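Local atomic coordinates of aminotransferase class-III (Sphaerobacter thermophilus DSM 20745, PDB entry 6K8H), a protein that belongs to the class-III aminotransferase family within the PLP-type aminotransferases and is also known as an omega-transaminase. Residues A48-G51 with I56-A59; R64-N69 with H76-P81. All blocks are in the same frame, centred on the assembly; numbering follows the deposited sequence.

Contact 1: A48-G51 with I56-A59; sequences AARG and IVDA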
ATOM      1  N   ALA B  48       1.148  -4.706 -21.993  1.00 12.12           N
ATOM      2  CA  ALA B  48      -0.149  -5.368 -22.027  1.00  9.97           C
ATOM      3  C   ALA B  48      -1.190  -4.409 -22.575  1.00 13.27           C
ATOM      4  O   ALA B  48      -1.246  -3.237 -22.178  1.00 13.84           O
ATOM      5  CB  ALA B  48      -0.555  -5.843 -20.631  1.00 13.11           C
ATOM      6  N   ALA B  49      -2.018  -4.902 -23.485  1.00 11.67           N
ATOM      7  CA  ALA B  49      -3.131  -4.120 -24.001  1.00 14.04           C
ATOM      8  C   ALA B  49      -4.448  -4.504 -23.349  1.00 11.88           C
ATOM      9  O   ALA B  49      -5.234  -3.626 -22.979  1.00 14.09           O
ATOM     10  CB  ALA B  49      -3.229  -4.278 -25.526  1.00 13.20           C
ATOM     11  N   ARG B  50      -4.707  -5.796 -23.265  1.00 10.12           N
ATOM     12  CA  ARG B  50      -5.956  -6.268 -22.634  1.00 12.27           C
ATOM     13  C   ARG B  50      -5.831  -7.765 -22.361  1.00 13.51           C
ATOM     14  O   ARG B  50      -4.803  -8.362 -22.709  1.00  9.84           O
ATOM     15  CB  ARG B  50      -7.168  -5.950 -23.512  1.00 15.58           C
ATOM     16  CG  ARG B  50      -7.151  -6.666 -24.854  1.00 17.33           C
ATOM     17  CD  ARG B  50      -8.326  -6.378 -25.768  1.00 22.40           C
ATOM     18  NE  ARG B  50      -7.909  -6.746 -27.112  1.00 36.84           N
ATOM     19  CZ  ARG B  50      -8.132  -7.918 -27.700  1.00 41.53           C
ATOM     20  NH1 ARG B  50      -8.813  -8.862 -27.074  1.00 35.60           N
ATOM     21  NH2 ARG B  50      -7.669  -8.135 -28.919  1.00 42.23           N
ATOM     22  N   GLY B  51      -6.838  -8.310 -21.693  1.00 11.49           N
ATOM     23  CA  GLY B  51      -6.876  -9.737 -21.440  1.00 12.46           C
ATOM     24  C   GLY B  51      -8.301 -10.243 -21.444  1.00 13.33           C
ATOM     25  O   GLY B  51      -9.260  -9.487 -21.250  1.00 16.39           O
ATOM     26  N   ILE B  56      -3.635 -13.166 -22.319  1.00  7.66           N
ATOM     27  CA  ILE B  56      -3.161 -11.787 -22.252  1.00  9.41           C
ATOM     28  C   ILE B  56      -2.713 -11.352 -23.649  1.00  8.76           C
ATOM     29  O   ILE B  56      -2.019 -12.099 -24.353  1.00 10.93           O
ATOM     30  CB  ILE B  56      -2.027 -11.628 -21.209  1.00  7.02           C
ATOM     31  CG1 ILE B  56      -1.600 -10.172 -21.087  1.00  6.78           C
ATOM     32  CG2 ILE B  56      -0.814 -12.514 -21.534  1.00  9.24           C
ATOM     33  CD1 ILE B  56      -0.807  -9.868 -19.783  1.00  6.97           C
ATOM     34  N   VAL B  57      -3.103 -10.136 -24.041  1.00  9.54           N
ATOM     35  CA  VAL B  57      -2.856  -9.577 -25.369  1.00 10.99           C
ATOM     36  C   VAL B  57      -1.995  -8.331 -25.207  1.00 10.96           C
ATOM     37  O   VAL B  57      -2.379  -7.391 -24.488  1.00 11.04           O
ATOM     38  CB  VAL B  57      -4.174  -9.237 -26.086  1.00 16.05           C
ATOM     39  CG1 VAL B  57      -3.915  -8.705 -27.501  1.00 14.18           C
ATOM     40  CG2 VAL B  57      -5.093 -10.448 -26.120  1.00 16.12           C
ATOM     41  N   ASP B  58      -0.851  -8.309 -25.901  1.00 10.03           N
ATOM     42  CA  ASP B  58       0.069  -7.199 -25.738  1.00 10.89           C
ATOM     43  C   ASP B  58      -0.217  -6.110 -26.775  1.00 14.04           C
ATOM     44  O   ASP B  58      -1.067  -6.260 -27.662  1.00 12.69           O
ATOM     45  CB  ASP B  58       1.542  -7.691 -25.731  1.00  8.66           C
ATOM     46  CG  ASP B  58       2.139  -8.019 -27.112  1.00 15.35           C
ATOM     47  OD1 ASP B  58       1.554  -7.733 -28.185  1.00 12.74           O
ATOM     48  OD2 ASP B  58       3.260  -8.599 -27.096  1.00  9.96           O
ATOM     49  N   ALA B  59       0.467  -4.975 -26.605  1.00 11.22           N
ATOM     50  CA  ALA B  59       0.184  -3.778 -27.390  1.00 12.08           C
ATOM     51  C   ALA B  59       0.495  -3.984 -28.866  1.00 17.02           C
ATOM     52  O   ALA B  59       0.058  -3.183 -29.701  1.00 16.51           O
ATOM     53  CB  ALA B  59       0.968  -2.583 -26.827  1.00 11.41           C
TER

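Contact 2: R64-N69 with H76-P81; sequences RLDFVN and HGHADP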
ATOM      1  N   ARG B  64      -0.892 -14.487 -25.666  1.00  8.89           N
ATOM      2  CA  ARG B  64      -0.229 -15.578 -24.967  1.00  9.07           C
ATOM      3  C   ARG B  64      -1.150 -16.100 -23.871  1.00 11.13           C
ATOM      4  O   ARG B  64      -1.946 -15.350 -23.302  1.00 10.83           O
ATOM      5  CB  ARG B  64       1.114 -15.132 -24.363  1.00 11.55           C
ATOM      6  CG  ARG B  64       2.096 -14.479 -25.348  1.00 10.33           C
ATOM      7  CD  ARG B  64       3.312 -13.869 -24.621  1.00  9.09           C
ATOM      8  NE  ARG B  64       4.322 -13.366 -25.564  1.00 10.38           N
ATOM      9  CZ  ARG B  64       4.367 -12.123 -26.049  1.00 12.36           C
ATOM     10  NH1 ARG B  64       3.459 -11.223 -25.682  1.00  8.63           N
ATOM     11  NH2 ARG B  64       5.336 -11.767 -26.896  1.00 11.32           N
ATOM     12  N   LEU B  65      -1.038 -17.389 -23.571  1.00  9.41           N
ATOM     13  CA  LEU B  65      -1.701 -17.919 -22.384  1.00  9.38           C
ATOM     14  C   LEU B  65      -0.980 -17.406 -21.142  1.00  9.03           C
ATOM     15  O   LEU B  65       0.246 -17.521 -21.036  1.00 11.53           O
ATOM     16  CB  LEU B  65      -1.702 -19.446 -22.406  1.00 12.34           C
ATOM     17  CG  LEU B  65      -2.661 -20.109 -23.398  1.00 14.92           C
ATOM     18  CD1 LEU B  65      -2.423 -21.604 -23.417  1.00 14.56           C
ATOM     19  CD2 LEU B  65      -4.110 -19.795 -23.025  1.00 12.12           C
ATOM     20  N   ASP B  66      -1.735 -16.829 -20.205  1.00  9.49           N
ATOM     21  CA  ASP B  66      -1.153 -16.117 -19.064  1.00  6.23           C
ATOM     22  C   ASP B  66      -0.997 -17.086 -17.895  1.00  9.26           C
ATOM     23  O   ASP B  66      -1.991 -17.481 -17.274  1.00  8.09           O
ATOM     24  CB  ASP B  66      -2.021 -14.925 -18.667  1.00  6.91           C
ATOM     25  CG  ASP B  66      -1.330 -13.986 -17.683  1.00  8.07           C
ATOM     26  OD1 ASP B  66      -0.378 -14.414 -17.000  1.00  8.85           O
ATOM     27  OD2 ASP B  66      -1.738 -12.803 -17.584  1.00  9.75           O
ATOM     28  N   PHE B  67       0.246 -17.493 -17.621  1.00  7.83           N
ATOM     29  CA  PHE B  67       0.582 -18.283 -16.443  1.00  8.60           C
ATOM     30  C   PHE B  67       1.289 -17.455 -15.372  1.00  7.84           C
ATOM     31  O   PHE B  67       1.947 -18.019 -14.491  1.00  9.62           O
ATOM     32  CB  PHE B  67       1.441 -19.482 -16.825  1.00  9.01           C
ATOM     33  CG  PHE B  67       0.696 -20.529 -17.591  1.00  7.00           C
ATOM     34  CD1 PHE B  67       0.472 -20.382 -18.949  1.00  6.95           C
ATOM     35  CD2 PHE B  67       0.216 -21.659 -16.954  1.00  8.62           C
ATOM     36  CE1 PHE B  67      -0.216 -21.364 -19.672  1.00  7.02           C
ATOM     37  CE2 PHE B  67      -0.473 -22.638 -17.655  1.00  8.14           C
ATOM     38  CZ  PHE B  67      -0.693 -22.488 -19.012  1.00  7.05           C
ATOM     39  N   VAL B  68       1.180 -16.132 -15.435  1.00  7.98           N
ATOM     40  CA  VAL B  68       1.704 -15.247 -14.399  1.00  9.70           C
ATOM     41  C   VAL B  68       0.574 -14.633 -13.588  1.00  9.02           C
ATOM     42  O   VAL B  68       0.617 -14.635 -12.360  1.00  8.88           O
ATOM     43  CB  VAL B  68       2.607 -14.148 -15.001  1.00  9.83           C
ATOM     44  CG1 VAL B  68       3.239 -13.303 -13.889  1.00  9.27           C
ATOM     45  CG2 VAL B  68       3.666 -14.757 -15.906  1.00  8.78           C
ATOM     46  N   ASN B  69      -0.443 -14.094 -14.270  1.00  8.04           N
ATOM     47  CA  ASN B  69      -1.655 -13.581 -13.632  1.00 10.04           C
ATOM     48  C   ASN B  69      -1.327 -12.580 -12.529  1.00  9.58           C
ATOM     49  O   ASN B  69      -1.766 -12.707 -11.381  1.00  8.06           O
ATOM     50  CB  ASN B  69      -2.505 -14.731 -13.107  1.00  8.97           C
ATOM     51  CG  ASN B  69      -2.860 -15.708 -14.197  1.00 12.72           C
ATOM     52  OD1 ASN B  69      -2.334 -16.830 -14.247  1.00 13.87           O
ATOM     53  ND2 ASN B  69      -3.742 -15.286 -15.095  1.00  8.96           N
ATOM     54  N   HIS B  76      -8.738 -15.818 -11.116  1.00  8.45           N
ATOM     55  CA  HIS B  76      -9.801 -16.032 -12.094  1.00 10.93           C
ATOM     56  C   HIS B  76      -9.458 -15.482 -13.472  1.00  9.31           C
ATOM     57  O   HIS B  76     -10.342 -15.392 -14.329  1.00 12.83           O
ATOM     58  CB  HIS B  76     -11.122 -15.439 -11.600  1.00 10.35           C
ATOM     59  CG  HIS B  76     -11.618 -16.083 -10.346  1.00 11.06           C
ATOM     60  ND1 HIS B  76     -11.875 -17.435 -10.258  1.00 12.60           N
ATOM     61  CD2 HIS B  76     -11.868 -15.572  -9.120  1.00  8.32           C
ATOM     62  CE1 HIS B  76     -12.281 -17.726  -9.034  1.00 11.73           C
ATOM     63  NE2 HIS B  76     -12.277 -16.612  -8.321  1.00 10.69           N
ATOM     64  N   GLY B  77      -8.208 -15.109 -13.706  1.00 10.08           N
ATOM     65  CA  GLY B  77      -7.812 -14.649 -15.026  1.00  9.23           C
ATOM     66  C   GLY B  77      -8.294 -13.240 -15.308  1.00 10.74           C
ATOM     67  O   GLY B  77      -8.647 -12.491 -14.407  1.00 12.57           O
ATOM     68  N   HIS B  78      -8.330 -12.890 -16.592  1.00 11.13           N
ATOM     69  CA  HIS B  78      -8.560 -11.509 -17.007  1.00 10.66           C
ATOM     70  C   HIS B  78     -10.036 -11.223 -17.234  1.00 12.34           C
ATOM     71  O   HIS B  78     -10.754 -12.033 -17.828  1.00 13.32           O
ATOM     72  CB  HIS B  78      -7.800 -11.188 -18.295  1.00 10.27           C
ATOM     73  CG  HIS B  78      -6.316 -11.285 -18.160  1.00 11.08           C
ATOM     74  ND1 HIS B  78      -5.547 -10.274 -17.623  1.00 11.28           N
ATOM     75  CD2 HIS B  78      -5.461 -12.289 -18.464  1.00  9.24           C
ATOM     76  CE1 HIS B  78      -4.280 -10.643 -17.619  1.00 11.09           C
ATOM     77  NE2 HIS B  78      -4.199 -11.858 -18.129  1.00 10.95           N
ATOM     78  N   ALA B  79     -10.475 -10.051 -16.771  1.00  8.79           N
ATOM     79  CA  ALA B  79     -11.830  -9.552 -17.016  1.00 13.33           C
ATOM     80  C   ALA B  79     -12.888 -10.601 -16.674  1.00 12.78           C
ATOM     81  O   ALA B  79     -13.795 -10.893 -17.461  1.00 10.08           O
ATOM     82  CB  ALA B  79     -11.987  -9.081 -18.464  1.00 10.97           C
ATOM     83  N   ASP B  80     -12.772 -11.157 -15.478  1.00 11.54           N
ATOM     84  CA  ASP B  80     -13.768 -12.112 -15.029  1.00 12.54           C
ATOM     85  C   ASP B  80     -15.129 -11.426 -14.966  1.00 12.13           C
ATOM     86  O   ASP B  80     -15.243 -10.352 -14.356  1.00 12.58           O
ATOM     87  CB  ASP B  80     -13.402 -12.680 -13.663  1.00 11.71           C
ATOM     88  CG  ASP B  80     -14.499 -13.563 -13.100  1.00 14.99           C
ATOM     89  OD1 ASP B  80     -14.499 -14.772 -13.398  1.00 16.04           O
ATOM     90  OD2 ASP B  80     -15.370 -13.042 -12.379  1.00 14.32           O
ATOM     91  N   PRO B  81     -16.174 -12.001 -15.574  1.00 12.55           N
ATOM     92  CA  PRO B  81     -17.460 -11.284 -15.646  1.00 14.14           C
ATOM     93  C   PRO B  81     -18.151 -11.121 -14.307  1.00 16.06           C
ATOM     94  O   PRO B  81     -18.791 -10.089 -14.083  1.00 15.07           O
ATOM     95  CB  PRO B  81     -18.304 -12.149 -16.601  1.00 17.86           C
ATOM     96  CG  PRO B  81     -17.394 -13.165 -17.165  1.00 16.22           C
ATOM     97  CD  PRO B  81     -16.230 -13.312 -16.245  1.00 16.04           C
TER

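Contact 1: A48-G51 with I56-A59
Arg-50 and Val-57 run side by side on the same face of this antiparallel strand pair. Arg-50 starts with CG wedged between its backbone N and carbonyl carbon (chi1 64°), then stretches out from CG to NE, which carries the guanidinium along the flank of Val-57. One face of the guanidinium is met by the valine methyls, CG2 lying off-centre toward the rim of the group, with Arg-50 NH2 4.1 Å from Val-57 CG1. Val-57 has CG1 anti to its backbone N (chi1 -178°). Ile-56 uses the other face: its extended CG1 branch brings CD1 to 4.1 Å from Ala-48 CB, and Phe-97 of the second subunit packs against both residues. Asp-58 turns away, its OD2 in a salt bridge with Arg-64 and its OD1 hydrogen-bonded to Glu-62 N.

The backbone is gripped at Val-57, whose O accepts from Ala-49 N at 2.7 Å and from Arg-50 N at 3.1 Å, both donors in the carbonyl plane. Val-57 N in turn donates to Arg-50 O at 2.8 Å. The extra residue turns Ala-49 CB toward the partner strand, 3.6 Å from Asp-58 O. Two consecutive residues facing one are the signature of a classic beta bulge, here in the hairpin of strands 48-52 and 55-58.

Contact 2: R64-N69 with H76-P81
His-78 reaches across at about a right angle to Asp-66, and NE2 gives its N-H to OD2 of that aspartate at 2.7 Å. The bond is moderately bent (146° at the hydrogen). It arrives on the anti side of the carboxylate oxygen, somewhat out of the carboxylate plane but close to the plane of the imidazole, and the two planes stand 33° apart. Asp-66 CG lies anti to the backbone N (chi1 -168°), which places the carboxylate between the histidine and the chain that follows. Asp-66 OD1 accepts from Val-68 N at 2.8 Å, nearly along its C-O bond, and from Asn-69 N at 2.7 Å, from above the carboxylate plane. The first bond is an Asx turn, the second extends it to an Asx motif, and together they fix the rotation of the carboxylate. The ring of Phe-97 from the second subunit meets the His-78 ring.

Beyond this tight pair the contact is loose. The Asn-69 side chain merely comes within van der Waals range of Gly-77 CA. From Ala-79 onward the loop leaves strand 63-66 and becomes more exposed, up to the exposed Pro-81, while Asp-80 caps the start of helix 81-91 through Ile-83 N.

Three N-H groups converge on one buried carboxylate, which would be expected to stabilise Asp-66 as an anion and to keep the proton of His-78 on NE2.

Contact 1 closes before contact 2 opens, so the two come in series along the chain, with centres about 10 Å apart. They share one small mixed sheet, distinct from the seven-stranded sheet: strand 55-58 of contact 1 is the neighbour of strand 63-66 of contact 2, joined by a probable hydrogen bond from Ile-56 N to Arg-64 O (2.9 Å). The loop 76-81 folds back onto the hairpin, bringing His-78 CB to 3.3 Å from Gly-51 C. Both contacts border the second subunit, where Phe-97 meets residues of each, so both contribute to the dimer interface.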